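Local atomic coordinates of tRNA (guanine(9)-N1)-methyltransferase (Schizosaccharomyces pombe, PDB entry 4JWH), a protein that transfers a methyl group from S-adenosyl-L-methionine to N1 of guanine 9 in cytoplasmic tRNA, forming N1-methylguanosine. Residues A[261-266]-A[275-280]; A[109-114]-A[225-230]; A[123-128]-A[154-159]. All coordinates share one frame; numbering follows the deposited sequence.

Contact 1 (A[261-266]-A[275-280]); sequences LSLWLE and MEVIPK
L263 and E276 meet through aliphatic atoms, and the carboxylate of E276, the one flat side-chain group among the touching residues, takes no part. Neither its faces nor its edges carry an atom of L263. The chain of E276 bends at chi2 (63°), which leads the acid away. What L263 CD1 reaches is the base of that chain, with E276 CB at 3.9 Å and CG at 4.0 Å. The two side chains lie at about a right angle. The other flat groups nearby have partners outside the two segments: the ring of W264 stacks with that of W270, and the carboxylate of E266 forms a salt bridge with R93.

The second touch is between methyl groups. L263 CD1 lies 3.7 Å from V277 CG2, and these two side chains cross obliquely. A single methyl of the leucine thus carries every contact between the two segments. Its position follows from the torsions of L263: CG stands anti to the carbonyl carbon (chi1 -74°), and CD1 extends straight on, anti to CA (chi2 175°). It comes to lie beside E276 CB and V277 CG2 together.

The contact packs the end of helix 270-277 back against helix 254-267, which precedes it in the chain. V277 also rests on Q256, E259 and I260 of that earlier helix. Its side chain is about 6 Å from that of L252, an S-adenosyl-L-methionine-binding residue. The chemistry is apolar throughout: no hydrogen bond links 261-266 to 275-280, and only 88 Å² is buried. The fit therefore rests on packing of methyl and methylene groups, without polar bonds to fix its direction.

Contact 2 (A[109-114]-A[225-230]); sequences DCAFDD and QNKASE
D109 OD2 is gripped by two groups, the ammonium of K227 and the hydroxyl of Y191. K227 NZ donates to D109 OD2 at 2.7 Å, and the oxygen accepts on its syn lone pair, on the side of OD1. This salt bridge ties the parallel sheet of this SPOUT methyltransferase to a helix. D109 ends strand 105-109, Y191 lies on strand 189-192, and K227 comes from helix 223-231.

K227 NZ makes a weak second bond to D109 OD1 at 3.2 Å. D109 OD1 also receives a weak bond from A111 N at 3.3 Å, in the manner of an Asx turn, as the chain leaves the strand. The acid thus ties its own loop to the helix.

The lysine arrives fully stretched. CG stands anti to the backbone N (chi1 175°), and the rest of the chain stays extended, which carries NZ across to the acid. D109 and K227 approach from opposite directions. A111 CB lies 3.4 Å from K227 NZ. The ring of F112 meets the end of the lysine obliquely, with F112 CZ 3.8 Å from K227 NZ. F112 also touches C224, an S-adenosyl-L-methionine-binding residue, and its side chain is about 6 Å from the bound S-adenosyl-L-homocysteine.

A methionine in place of K227 would probably leave the D109 carboxylate without its positive mate, and the end of strand 105-109 without its charged tie to the helix.

Within the helix, Q225 O accepts from both S229 OG (2.8 Å) and S229 N (3.1 Å), which reach it from opposite faces of its carbonyl plane.

Contact 3 (A[123-128]-A[154-159]); sequences SLCQQV and KTRQDF
C125 and Q157 join two helices of consecutive beta-alpha units, helix 118-137 after strand 105-109 and helix 151-161 after strand 143-147. The segment axes approach to 9.5 Å and cross at -66°.

The closest touch is between C125 SG and the backbone of the other helix. SG stands anti to its own backbone N (chi1 177°), which aims it at Q157. C125 SG lies 3.5 Å from Q157 CA and 3.9 Å from Q157 CB. The helices are near at this point: C125 and Q157 have the nearest pair of CA atoms across the segments, and the thiol lies against the main chain. Beside it, C125 CB meets the aliphatic R156 CG at 3.9 Å. The arginine chain then bends at chi2 (66°), and its side chain also touches I121 and N122 of helix 118-137.

The amide of Q157 adds a polar link. A water donates to C125 O at 2.8 Å and accepts from Q157 NE2 at 2.9 Å. No direct hydrogen bond spans the two segments, so this water is the polar bridge between them. C125 O also bonds T129 OG1, one turn on in its own helix, so the water and this hydroxyl both hold it. V128 CG1 lies 4.0 Å from Q157 NE2, and the valine and glutamine side chains cross at about a right angle. The buried amide thus lies against a methyl while its N-H group serves the water.

Strands 105-109, 143-147 and 171-173 are neighbours in the parallel sheet. Packing between the helices that connect them is typical of successive beta-alpha-beta crossovers in a Rossmann-like alpha/beta fold.

In the fold
All three contacts lie in the TRM10-type methyltransferase range of one monomer. Contact 3 falls within the span that contact 2 bridges, and contact 1 follows both near the C-terminus. Contacts 2 and 3 are closest, with centres about 19 Å apart and nearest atoms about 5 Å apart. Contact 1 is about 25 Å from contact 2 and about 24 Å from contact 3, centre to centre. Strand 105-109 leads through the loop of contact 2 into helix 118-137 of contact 3. Contact 2 thus ties the first strand's end to helix 223-231 near the bound S-adenosyl-L-homocysteine, contact 3 packs the early crossover helices, and contact 1 folds back the C-terminal helix pair.

Contact 1 (A[261-266]-A[275-280])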
ATOM      1  N   LEU A 261      -6.661  -2.823   3.773  1.00 16.04           N
ATOM      2  CA  LEU A 261      -7.378  -1.613   3.328  1.00 16.43           C
ATOM      3  C   LEU A 261      -8.519  -1.986   2.405  1.00 16.10           C
ATOM      4  O   LEU A 261      -9.638  -1.518   2.581  1.00 16.75           O
ATOM      5  CB  LEU A 261      -6.444  -0.634   2.623  1.00 16.65           C
ATOM      6  CG  LEU A 261      -5.234  -0.165   3.451  1.00 18.56           C
ATOM      7  CD1 LEU A 261      -4.350   0.727   2.552  1.00 20.47           C
ATOM      8  CD2 LEU A 261      -5.731   0.619   4.679  1.00 19.34           C
ATOM      9  N   SER A 262      -8.233  -2.839   1.438  1.00 16.54           N
ATOM     10  CA  SER A 262      -9.184  -3.233   0.423  1.00 17.39           C
ATOM     11  C   SER A 262     -10.367  -3.975   1.050  1.00 18.48           C
ATOM     12  O   SER A 262     -11.540  -3.738   0.698  1.00 17.46           O
ATOM     13  CB  SER A 262      -8.451  -4.096  -0.619  1.00 18.49           C
ATOM     14  OG  SER A 262      -9.301  -4.475  -1.688  1.00 18.55           O
ATOM     15  N   LEU A 263     -10.069  -4.829   2.026  1.00 18.72           N
ATOM     16  CA  LEU A 263     -11.128  -5.547   2.723  1.00 19.97           C
ATOM     17  C   LEU A 263     -11.971  -4.640   3.620  1.00 19.93           C
ATOM     18  O   LEU A 263     -13.174  -4.868   3.824  1.00 19.78           O
ATOM     19  CB  LEU A 263     -10.571  -6.747   3.480  1.00 20.12           C
ATOM     20  CG  LEU A 263     -10.185  -7.909   2.533  1.00 23.09           C
ATOM     21  CD1 LEU A 263      -9.501  -9.073   3.286  1.00 22.76           C
ATOM     22  CD2 LEU A 263     -11.349  -8.426   1.752  1.00 21.17           C
ATOM     23  N   TRP A 264     -11.357  -3.591   4.147  1.00 20.84           N
ATOM     24  CA  TRP A 264     -12.122  -2.631   4.906  1.00 20.68           C
ATOM     25  C   TRP A 264     -13.155  -1.960   3.999  1.00 21.34           C
ATOM     26  O   TRP A 264     -14.297  -1.767   4.408  1.00 21.35           O
ATOM     27  CB  TRP A 264     -11.253  -1.577   5.601  1.00 20.53           C
ATOM     28  CG  TRP A 264     -12.113  -0.761   6.553  1.00 22.17           C
ATOM     29  CD1 TRP A 264     -12.411  -1.060   7.843  1.00 21.71           C
ATOM     30  CD2 TRP A 264     -12.812   0.465   6.249  1.00 22.00           C
ATOM     31  NE1 TRP A 264     -13.258  -0.097   8.377  1.00 22.48           N
ATOM     32  CE2 TRP A 264     -13.509   0.853   7.419  1.00 23.69           C
ATOM     33  CE3 TRP A 264     -12.912   1.266   5.099  1.00 21.10           C
ATOM     34  CZ2 TRP A 264     -14.308   2.012   7.475  1.00 22.27           C
ATOM     35  CZ3 TRP A 264     -13.700   2.410   5.147  1.00 23.00           C
ATOM     36  CH2 TRP A 264     -14.387   2.778   6.331  1.00 22.36           C
ATOM     37  N   LEU A 265     -12.763  -1.589   2.784  1.00 21.68           N
ATOM     38  CA  LEU A 265     -13.742  -1.042   1.835  1.00 22.66           C
ATOM     39  C   LEU A 265     -14.964  -1.958   1.706  1.00 23.48           C
ATOM     40  O   LEU A 265     -16.109  -1.495   1.757  1.00 23.62           O
ATOM     41  CB  LEU A 265     -13.103  -0.772   0.476  1.00 21.92           C
ATOM     42  CG  LEU A 265     -11.998   0.277   0.546  1.00 23.30           C
ATOM     43  CD1 LEU A 265     -11.297   0.417  -0.789  1.00 25.14           C
ATOM     44  CD2 LEU A 265     -12.542   1.637   1.050  1.00 19.76           C
ATOM     45  N   GLU A 266     -14.715  -3.258   1.562  1.00 24.08           N
ATOM     46  CA  GLU A 266     -15.792  -4.232   1.461  1.00 25.87           C
ATOM     47  C   GLU A 266     -16.619  -4.367   2.744  1.00 26.02           C
ATOM     48  O   GLU A 266     -17.848  -4.254   2.715  1.00 27.14           O
ATOM     49  CB  GLU A 266     -15.225  -5.597   1.076  1.00 25.14           C
ATOM     50  CG  GLU A 266     -16.297  -6.670   1.101  1.00 31.09           C
ATOM     51  CD  GLU A 266     -15.951  -7.929   0.312  1.00 34.44           C
ATOM     52  OE1 GLU A 266     -14.984  -7.928  -0.481  1.00 34.01           O
ATOM     53  OE2 GLU A 266     -16.693  -8.916   0.490  1.00 39.58           O
ATOM     54  N   MET A 275      -8.987 -10.498  10.553  1.00 27.94           N
ATOM     55  CA  MET A 275      -9.257 -11.940  10.687  1.00 29.05           C
ATOM     56  C   MET A 275      -8.974 -12.698   9.397  1.00 29.78           C
ATOM     57  O   MET A 275      -8.488 -13.839   9.408  1.00 29.46           O
ATOM     58  CB  MET A 275     -10.668 -12.190  11.219  1.00 29.53           C
ATOM     59  CG  MET A 275     -10.812 -11.760  12.686  1.00 31.72           C
ATOM     60  SD  MET A 275     -12.459 -12.019  13.372  0.60 37.67           S
ATOM     61  CE  MET A 275     -12.326 -13.743  13.882  0.77 36.90           C
ATOM     62  N   GLU A 276      -9.210 -12.027   8.281  1.00 29.43           N
ATOM     63  CA  GLU A 276      -8.986 -12.617   6.980  1.00 30.34           C
ATOM     64  C   GLU A 276      -7.510 -12.582   6.571  1.00 29.27           C
ATOM     65  O   GLU A 276      -6.994 -13.532   6.003  1.00 28.64           O
ATOM     66  CB  GLU A 276      -9.871 -11.911   5.940  1.00 30.19           C
ATOM     67  CG  GLU A 276     -10.175 -12.741   4.712  1.00 36.28           C
ATOM     68  CD  GLU A 276     -10.964 -14.007   5.028  1.00 41.34           C
ATOM     69  OE1 GLU A 276     -12.040 -13.924   5.685  1.00 43.59           O
ATOM     70  OE2 GLU A 276     -10.494 -15.095   4.612  1.00 44.46           O
ATOM     71  N   VAL A 277      -6.815 -11.496   6.875  1.00 28.21           N
ATOM     72  CA  VAL A 277      -5.455 -11.351   6.360  1.00 27.53           C
ATOM     73  C   VAL A 277      -4.436 -11.871   7.361  1.00 27.61           C
ATOM     74  O   VAL A 277      -3.430 -12.445   6.989  1.00 27.66           O
ATOM     75  CB  VAL A 277      -5.175  -9.888   5.969  1.00 27.19           C
ATOM     76  CG1 VAL A 277      -3.737  -9.673   5.607  1.00 25.80           C
ATOM     77  CG2 VAL A 277      -6.111  -9.475   4.825  1.00 27.63           C
ATOM     78  N   ILE A 278      -4.698 -11.669   8.635  1.00 27.72           N
ATOM     79  CA  ILE A 278      -3.758 -12.101   9.664  1.00 29.21           C
ATOM     80  C   ILE A 278      -4.527 -12.893  10.765  1.00 30.18           C
ATOM     81  O   ILE A 278      -4.583 -12.475  11.919  1.00 29.88           O
ATOM     82  CB  ILE A 278      -2.926 -10.867  10.209  1.00 28.98           C
ATOM     83  CG1 ILE A 278      -3.858  -9.729  10.669  1.00 30.09           C
ATOM     84  CG2 ILE A 278      -1.974 -10.328   9.125  1.00 28.10           C
ATOM     85  CD1 ILE A 278      -3.228  -8.715  11.588  1.00 31.58           C
ATOM     86  N   PRO A 279      -5.170 -14.019  10.396  1.00 30.87           N
ATOM     87  CA  PRO A 279      -5.946 -14.691  11.453  1.00 32.20           C
ATOM     88  C   PRO A 279      -5.036 -15.129  12.607  1.00 33.37           C
ATOM     89  O   PRO A 279      -3.903 -15.515  12.371  1.00 32.60           O
ATOM     90  CB  PRO A 279      -6.539 -15.916  10.757  1.00 31.92           C
ATOM     91  CG  PRO A 279      -5.784 -16.088   9.497  1.00 32.43           C
ATOM     92  CD  PRO A 279      -5.181 -14.763   9.123  1.00 31.57           C
ATOM     93  N   LYS A 280      -5.535 -15.045  13.831  1.00 35.14           N
ATOM     94  CA  LYS A 280      -4.752 -15.413  15.013  1.00 36.93           C
ATOM     95  C   LYS A 280      -4.428 -16.919  15.034  1.00 38.24           C
ATOM     96  O   LYS A 280      -3.364 -17.327  15.488  1.00 38.99           O
ATOM     97  CB  LYS A 280      -5.459 -14.935  16.286  1.00 37.60           C
TER

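Contact 2 (A[109-114]-A[225-230])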
ATOM      1  N   ASP A 109       4.757   3.806  -2.450  1.00 18.40           N
ATOM      2  CA  ASP A 109       5.864   4.747  -2.498  1.00 18.83           C
ATOM      3  C   ASP A 109       7.136   3.935  -2.714  1.00 19.02           C
ATOM      4  O   ASP A 109       7.673   3.340  -1.779  1.00 17.02           O
ATOM      5  CB  ASP A 109       5.957   5.564  -1.200  1.00 18.34           C
ATOM      6  CG  ASP A 109       7.212   6.436  -1.124  1.00 19.43           C
ATOM      7  OD1 ASP A 109       7.868   6.715  -2.160  1.00 18.47           O
ATOM      8  OD2 ASP A 109       7.515   6.898  -0.012  1.00 19.86           O
ATOM      9  N   CYS A 110       7.605   3.913  -3.956  1.00 19.12           N
ATOM     10  CA  CYS A 110       8.733   3.068  -4.300  1.00 20.46           C
ATOM     11  C   CYS A 110      10.052   3.825  -4.320  1.00 20.24           C
ATOM     12  O   CYS A 110      10.890   3.558  -5.157  1.00 20.97           O
ATOM     13  CB  CYS A 110       8.502   2.361  -5.650  1.00 20.18           C
ATOM     14  SG  CYS A 110       7.047   1.287  -5.735  1.00 21.81           S
ATOM     15  N   ALA A 111      10.247   4.727  -3.372  1.00 20.90           N
ATOM     16  CA  ALA A 111      11.460   5.535  -3.290  1.00 22.09           C
ATOM     17  C   ALA A 111      12.639   4.920  -2.559  1.00 22.84           C
ATOM     18  O   ALA A 111      13.654   5.602  -2.368  1.00 23.45           O
ATOM     19  CB  ALA A 111      11.128   6.919  -2.663  1.00 22.62           C
ATOM     20  N   PHE A 112      12.549   3.648  -2.161  1.00 23.28           N
ATOM     21  CA  PHE A 112      13.557   3.091  -1.206  1.00 23.97           C
ATOM     22  C   PHE A 112      14.441   1.966  -1.777  1.00 24.73           C
ATOM     23  O   PHE A 112      15.035   1.192  -1.026  1.00 23.37           O
ATOM     24  CB  PHE A 112      12.874   2.601   0.083  1.00 22.92           C
ATOM     25  CG  PHE A 112      11.845   3.546   0.611  1.00 23.56           C
ATOM     26  CD1 PHE A 112      12.229   4.705   1.299  1.00 22.77           C
ATOM     27  CD2 PHE A 112      10.491   3.301   0.400  1.00 21.78           C
ATOM     28  CE1 PHE A 112      11.270   5.605   1.769  1.00 24.55           C
ATOM     29  CE2 PHE A 112       9.533   4.180   0.869  1.00 21.54           C
ATOM     30  CZ  PHE A 112       9.920   5.340   1.555  1.00 22.29           C
ATOM     31  N   ASP A 113      14.486   1.873  -3.106  1.00 25.75           N
ATOM     32  CA  ASP A 113      15.318   0.892  -3.836  1.00 27.69           C
ATOM     33  C   ASP A 113      16.721   0.753  -3.205  1.00 27.40           C
ATOM     34  O   ASP A 113      17.195  -0.353  -2.950  1.00 26.96           O
ATOM     35  CB  ASP A 113      15.448   1.338  -5.307  1.00 28.40           C
ATOM     36  CG  ASP A 113      15.500   0.177  -6.290  1.00 33.30           C
ATOM     37  OD1 ASP A 113      16.636  -0.172  -6.682  1.00 36.09           O
ATOM     38  OD2 ASP A 113      14.422  -0.349  -6.699  1.00 33.99           O
ATOM     39  N   ASP A 114      17.372   1.876  -2.926  1.00 27.79           N
ATOM     40  CA  ASP A 114      18.741   1.852  -2.376  1.00 28.45           C
ATOM     41  C   ASP A 114      18.857   1.277  -0.950  1.00 28.45           C
ATOM     42  O   ASP A 114      19.974   0.979  -0.492  1.00 28.57           O
ATOM     43  CB  ASP A 114      19.358   3.257  -2.403  1.00 29.08           C
ATOM     44  CG  ASP A 114      19.565   3.779  -3.810  1.00 31.46           C
ATOM     45  OD1 ASP A 114      19.918   2.983  -4.714  1.00 35.80           O
ATOM     46  OD2 ASP A 114      19.382   4.985  -4.008  1.00 33.36           O
ATOM     47  N   GLN A 225       7.550   7.296   8.755  1.00 25.24           N
ATOM     48  CA  GLN A 225       7.072   8.357   9.610  1.00 25.54           C
ATOM     49  C   GLN A 225       7.918   9.616   9.392  1.00 24.27           C
ATOM     50  O   GLN A 225       7.374  10.712   9.308  1.00 23.62           O
ATOM     51  CB  GLN A 225       7.044   7.921  11.091  1.00 26.04           C
ATOM     52  CG  GLN A 225       6.595   9.024  12.096  1.00 30.77           C
ATOM     53  CD  GLN A 225       5.114   9.436  11.963  1.00 34.33           C
ATOM     54  OE1 GLN A 225       4.265   8.643  11.587  1.00 35.14           O
ATOM     55  NE2 GLN A 225       4.817  10.685  12.293  1.00 37.89           N
ATOM     56  N   ASN A 226       9.237   9.457   9.284  1.00 24.10           N
ATOM     57  CA  ASN A 226      10.133  10.626   9.184  1.00 23.81           C
ATOM     58  C   ASN A 226       9.980  11.353   7.874  1.00 23.08           C
ATOM     59  O   ASN A 226      10.023  12.570   7.801  1.00 23.00           O
ATOM     60  CB  ASN A 226      11.599  10.193   9.334  1.00 23.39           C
ATOM     61  CG  ASN A 226      11.990   9.969  10.793  1.00 25.77           C
ATOM     62  OD1 ASN A 226      11.362  10.510  11.686  1.00 27.25           O
ATOM     63  ND2 ASN A 226      12.985   9.115  11.030  1.00 27.14           N
ATOM     64  N   LYS A 227       9.828  10.571   6.827  1.00 22.33           N
ATOM     65  CA  LYS A 227       9.719  11.075   5.484  1.00 21.38           C
ATOM     66  C   LYS A 227       8.463  11.940   5.352  1.00 21.45           C
ATOM     67  O   LYS A 227       8.531  13.066   4.880  1.00 21.64           O
ATOM     68  CB  LYS A 227       9.676   9.899   4.501  1.00 20.07           C
ATOM     69  CG  LYS A 227       9.443  10.360   3.053  1.00 20.07           C
ATOM     70  CD  LYS A 227       9.517   9.237   2.082  1.00 20.79           C
ATOM     71  CE  LYS A 227       9.319   9.787   0.676  1.00 23.22           C
ATOM     72  NZ  LYS A 227       9.570   8.697  -0.288  1.00 22.89           N
ATOM     73  N   ALA A 228       7.329  11.416   5.811  1.00 21.95           N
ATOM     74  CA  ALA A 228       6.051  12.122   5.688  1.00 23.43           C
ATOM     75  C   ALA A 228       6.003  13.371   6.575  1.00 24.61           C
ATOM     76  O   ALA A 228       5.492  14.406   6.133  1.00 24.84           O
ATOM     77  CB  ALA A 228       4.858  11.186   5.989  1.00 22.19           C
ATOM     78  N   SER A 229       6.539  13.282   7.800  1.00 26.15           N
ATOM     79  CA  SER A 229       6.630  14.466   8.683  1.00 27.80           C
ATOM     80  C   SER A 229       7.418  15.588   8.045  1.00 28.33           C
ATOM     81  O   SER A 229       6.954  16.748   8.014  1.00 28.88           O
ATOM     82  CB  SER A 229       7.274  14.123  10.035  1.00 27.80           C
ATOM     83  OG  SER A 229       6.577  13.056  10.607  1.00 30.81           O
ATOM     84  N   GLU A 230       8.594  15.257   7.507  1.00 28.07           N
ATOM     85  CA  GLU A 230       9.421  16.272   6.838  1.00 28.16           C
ATOM     86  C   GLU A 230       8.668  16.942   5.702  1.00 27.81           C
ATOM     87  O   GLU A 230       8.874  18.132   5.435  1.00 27.82           O
ATOM     88  CB  GLU A 230      10.744  15.686   6.340  1.00 28.12           C
ATOM     89  CG  GLU A 230      11.828  16.704   5.953  1.00 32.44           C
ATOM     90  CD  GLU A 230      11.625  17.350   4.584  1.00 36.07           C
ATOM     91  OE1 GLU A 230      12.147  18.464   4.360  1.00 40.35           O
ATOM     92  OE2 GLU A 230      10.933  16.773   3.729  1.00 38.47           O
TER

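Contact 3 (A[123-128]-A[154-159])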
ATOM      1  N   SER A 123      11.337  -9.955  -3.024  1.00 27.50           N
ATOM      2  CA  SER A 123      10.123 -10.031  -2.209  1.00 27.70           C
ATOM      3  C   SER A 123       9.136  -8.865  -2.469  1.00 26.74           C
ATOM      4  O   SER A 123       7.935  -9.088  -2.648  1.00 27.16           O
ATOM      5  CB  SER A 123      10.476 -10.147  -0.729  1.00 27.40           C
ATOM      6  OG  SER A 123       9.355  -9.770   0.059  1.00 32.15           O
ATOM      7  N   LEU A 124       9.645  -7.634  -2.499  1.00 25.99           N
ATOM      8  CA  LEU A 124       8.820  -6.454  -2.788  1.00 24.98           C
ATOM      9  C   LEU A 124       8.098  -6.610  -4.132  1.00 25.00           C
ATOM     10  O   LEU A 124       6.914  -6.347  -4.282  1.00 25.36           O
ATOM     11  CB  LEU A 124       9.690  -5.185  -2.767  1.00 24.22           C
ATOM     12  CG  LEU A 124       8.918  -3.885  -3.068  1.00 23.25           C
ATOM     13  CD1 LEU A 124       7.817  -3.643  -1.986  1.00 17.14           C
ATOM     14  CD2 LEU A 124       9.892  -2.742  -3.134  1.00 21.53           C
ATOM     15  N   CYS A 125       8.808  -7.105  -5.119  1.00 25.49           N
ATOM     16  CA  CYS A 125       8.206  -7.253  -6.419  1.00 25.78           C
ATOM     17  C   CYS A 125       6.987  -8.225  -6.409  1.00 25.05           C
ATOM     18  O   CYS A 125       5.945  -7.963  -7.010  1.00 23.23           O
ATOM     19  CB  CYS A 125       9.285  -7.708  -7.377  1.00 26.47           C
ATOM     20  SG  CYS A 125       8.637  -8.006  -8.977  1.00 29.96           S
ATOM     21  N   GLN A 126       7.136  -9.346  -5.699  1.00 25.16           N
ATOM     22  CA  GLN A 126       6.032 -10.286  -5.448  1.00 25.37           C
ATOM     23  C   GLN A 126       4.881  -9.557  -4.729  1.00 23.69           C
ATOM     24  O   GLN A 126       3.714  -9.699  -5.071  1.00 23.05           O
ATOM     25  CB  GLN A 126       6.569 -11.488  -4.642  1.00 26.71           C
ATOM     26  CG  GLN A 126       5.538 -12.338  -3.888  1.00 32.77           C
ATOM     27  CD  GLN A 126       6.183 -13.535  -3.181  1.00 40.86           C
ATOM     28  OE1 GLN A 126       6.321 -13.555  -1.946  1.00 43.39           O
ATOM     29  NE2 GLN A 126       6.590 -14.530  -3.967  1.00 42.30           N
ATOM     30  N   GLN A 127       5.235  -8.728  -3.765  1.00 22.36           N
ATOM     31  CA  GLN A 127       4.221  -7.996  -2.989  1.00 21.35           C
ATOM     32  C   GLN A 127       3.469  -6.964  -3.808  1.00 20.40           C
ATOM     33  O   GLN A 127       2.254  -6.816  -3.618  1.00 20.70           O
ATOM     34  CB  GLN A 127       4.863  -7.357  -1.780  1.00 20.56           C
ATOM     35  CG  GLN A 127       5.281  -8.390  -0.785  1.00 23.73           C
ATOM     36  CD  GLN A 127       5.884  -7.816   0.456  1.00 28.16           C
ATOM     37  OE1 GLN A 127       5.513  -6.734   0.899  1.00 30.06           O
ATOM     38  NE2 GLN A 127       6.786  -8.565   1.070  1.00 29.66           N
ATOM     39  N   VAL A 128       4.175  -6.252  -4.696  1.00 19.92           N
ATOM     40  CA  VAL A 128       3.506  -5.303  -5.606  1.00 19.74           C
ATOM     41  C   VAL A 128       2.516  -6.037  -6.491  1.00 20.76           C
ATOM     42  O   VAL A 128       1.406  -5.567  -6.704  1.00 20.15           O
ATOM     43  CB  VAL A 128       4.509  -4.516  -6.507  1.00 19.98           C
ATOM     44  CG1 VAL A 128       3.789  -3.788  -7.662  1.00 18.63           C
ATOM     45  CG2 VAL A 128       5.332  -3.505  -5.658  1.00 19.70           C
ATOM     46  N   LYS A 154      11.840  -2.077 -10.845  1.00 28.86           N
ATOM     47  CA  LYS A 154      11.267  -2.099 -12.198  1.00 29.21           C
ATOM     48  C   LYS A 154      11.933  -3.178 -13.085  1.00 29.26           C
ATOM     49  O   LYS A 154      11.266  -3.882 -13.820  1.00 29.18           O
ATOM     50  CB  LYS A 154      11.388  -0.718 -12.857  1.00 28.75           C
ATOM     51  CG  LYS A 154      10.756  -0.612 -14.256  1.00 31.18           C
ATOM     52  CD  LYS A 154      11.011   0.774 -14.866  1.00 32.45           C
ATOM     53  CE  LYS A 154      10.292   0.941 -16.190  1.00 34.92           C
ATOM     54  NZ  LYS A 154      10.698  -0.189 -17.109  1.00 37.02           N
ATOM     55  N   THR A 155      13.246  -3.282 -13.023  1.00 29.88           N
ATOM     56  CA  THR A 155      13.955  -4.360 -13.758  1.00 31.71           C
ATOM     57  C   THR A 155      13.439  -5.746 -13.326  1.00 31.90           C
ATOM     58  O   THR A 155      12.944  -6.520 -14.147  1.00 31.33           O
ATOM     59  CB  THR A 155      15.445  -4.236 -13.510  1.00 31.40           C
ATOM     60  OG1 THR A 155      15.856  -2.918 -13.908  1.00 31.47           O
ATOM     61  CG2 THR A 155      16.268  -5.326 -14.260  1.00 33.32           C
ATOM     62  N   ARG A 156      13.516  -6.009 -12.021  1.00 33.05           N
ATOM     63  CA  ARG A 156      13.067  -7.272 -11.431  1.00 34.18           C
ATOM     64  C   ARG A 156      11.650  -7.612 -11.865  1.00 34.70           C
ATOM     65  O   ARG A 156      11.376  -8.729 -12.323  1.00 35.16           O
ATOM     66  CB  ARG A 156      13.139  -7.193  -9.897  1.00 34.37           C
ATOM     67  CG  ARG A 156      12.639  -8.447  -9.165  1.00 36.23           C
ATOM     68  CD  ARG A 156      13.538  -9.632  -9.446  1.00 36.96           C
ATOM     69  NE  ARG A 156      13.027 -10.846  -8.825  1.00 37.27           N
ATOM     70  CZ  ARG A 156      13.416 -12.079  -9.141  1.00 38.67           C
ATOM     71  NH1 ARG A 156      14.309 -12.279 -10.108  1.00 36.30           N
ATOM     72  NH2 ARG A 156      12.891 -13.117  -8.497  1.00 37.42           N
ATOM     73  N   GLN A 157      10.750  -6.641 -11.740  1.00 35.44           N
ATOM     74  CA  GLN A 157       9.362  -6.817 -12.162  1.00 35.74           C
ATOM     75  C   GLN A 157       9.245  -7.319 -13.594  1.00 36.86           C
ATOM     76  O   GLN A 157       8.522  -8.267 -13.860  1.00 36.95           O
ATOM     77  CB  GLN A 157       8.556  -5.527 -12.007  1.00 35.47           C
ATOM     78  CG  GLN A 157       7.102  -5.697 -12.347  1.00 33.17           C
ATOM     79  CD  GLN A 157       6.332  -4.410 -12.235  1.00 34.03           C
ATOM     80  OE1 GLN A 157       6.552  -3.479 -13.012  1.00 32.02           O
ATOM     81  NE2 GLN A 157       5.411  -4.346 -11.267  1.00 32.94           N
ATOM     82  N   ASP A 158       9.919  -6.658 -14.518  1.00 38.03           N
ATOM     83  CA  ASP A 158       9.837  -7.064 -15.918  1.00 39.42           C
ATOM     84  C   ASP A 158      10.542  -8.416 -16.181  1.00 39.68           C
ATOM     85  O   ASP A 158      10.112  -9.191 -17.030  1.00 39.41           O
ATOM     86  CB  ASP A 158      10.369  -5.952 -16.819  1.00 39.61           C
ATOM     87  CG  ASP A 158      10.296  -6.311 -18.273  1.00 40.74           C
ATOM     88  OD1 ASP A 158       9.171  -6.407 -18.829  1.00 41.27           O
ATOM     89  OD2 ASP A 158      11.383  -6.504 -18.851  1.00 43.20           O
ATOM     90  N   PHE A 159      11.612  -8.689 -15.432  1.00 40.98           N
ATOM     91  CA  PHE A 159      12.314  -9.977 -15.496  1.00 42.04           C
ATOM     92  C   PHE A 159      11.371 -11.093 -15.097  1.00 42.49           C
ATOM     93  O   PHE A 159      11.227 -12.093 -15.825  1.00 42.32           O
ATOM     94  CB  PHE A 159      13.535  -9.987 -14.567  1.00 42.28           C
ATOM     95  CG  PHE A 159      14.293 -11.308 -14.551  1.00 44.60           C
ATOM     96  CD1 PHE A 159      13.947 -12.321 -13.655  1.00 45.04           C
ATOM     97  CD2 PHE A 159      15.365 -11.525 -15.427  1.00 46.15           C
ATOM     98  CE1 PHE A 159      14.644 -13.541 -13.634  1.00 46.75           C
ATOM     99  CE2 PHE A 159      16.077 -12.734 -15.416  1.00 47.46           C
ATOM    100  CZ  PHE A 159      15.718 -13.747 -14.516  1.00 48.40           C
TER
HETATM  101  O   HOH W   1       5.435  -6.531  -9.325  1.00 30.92           O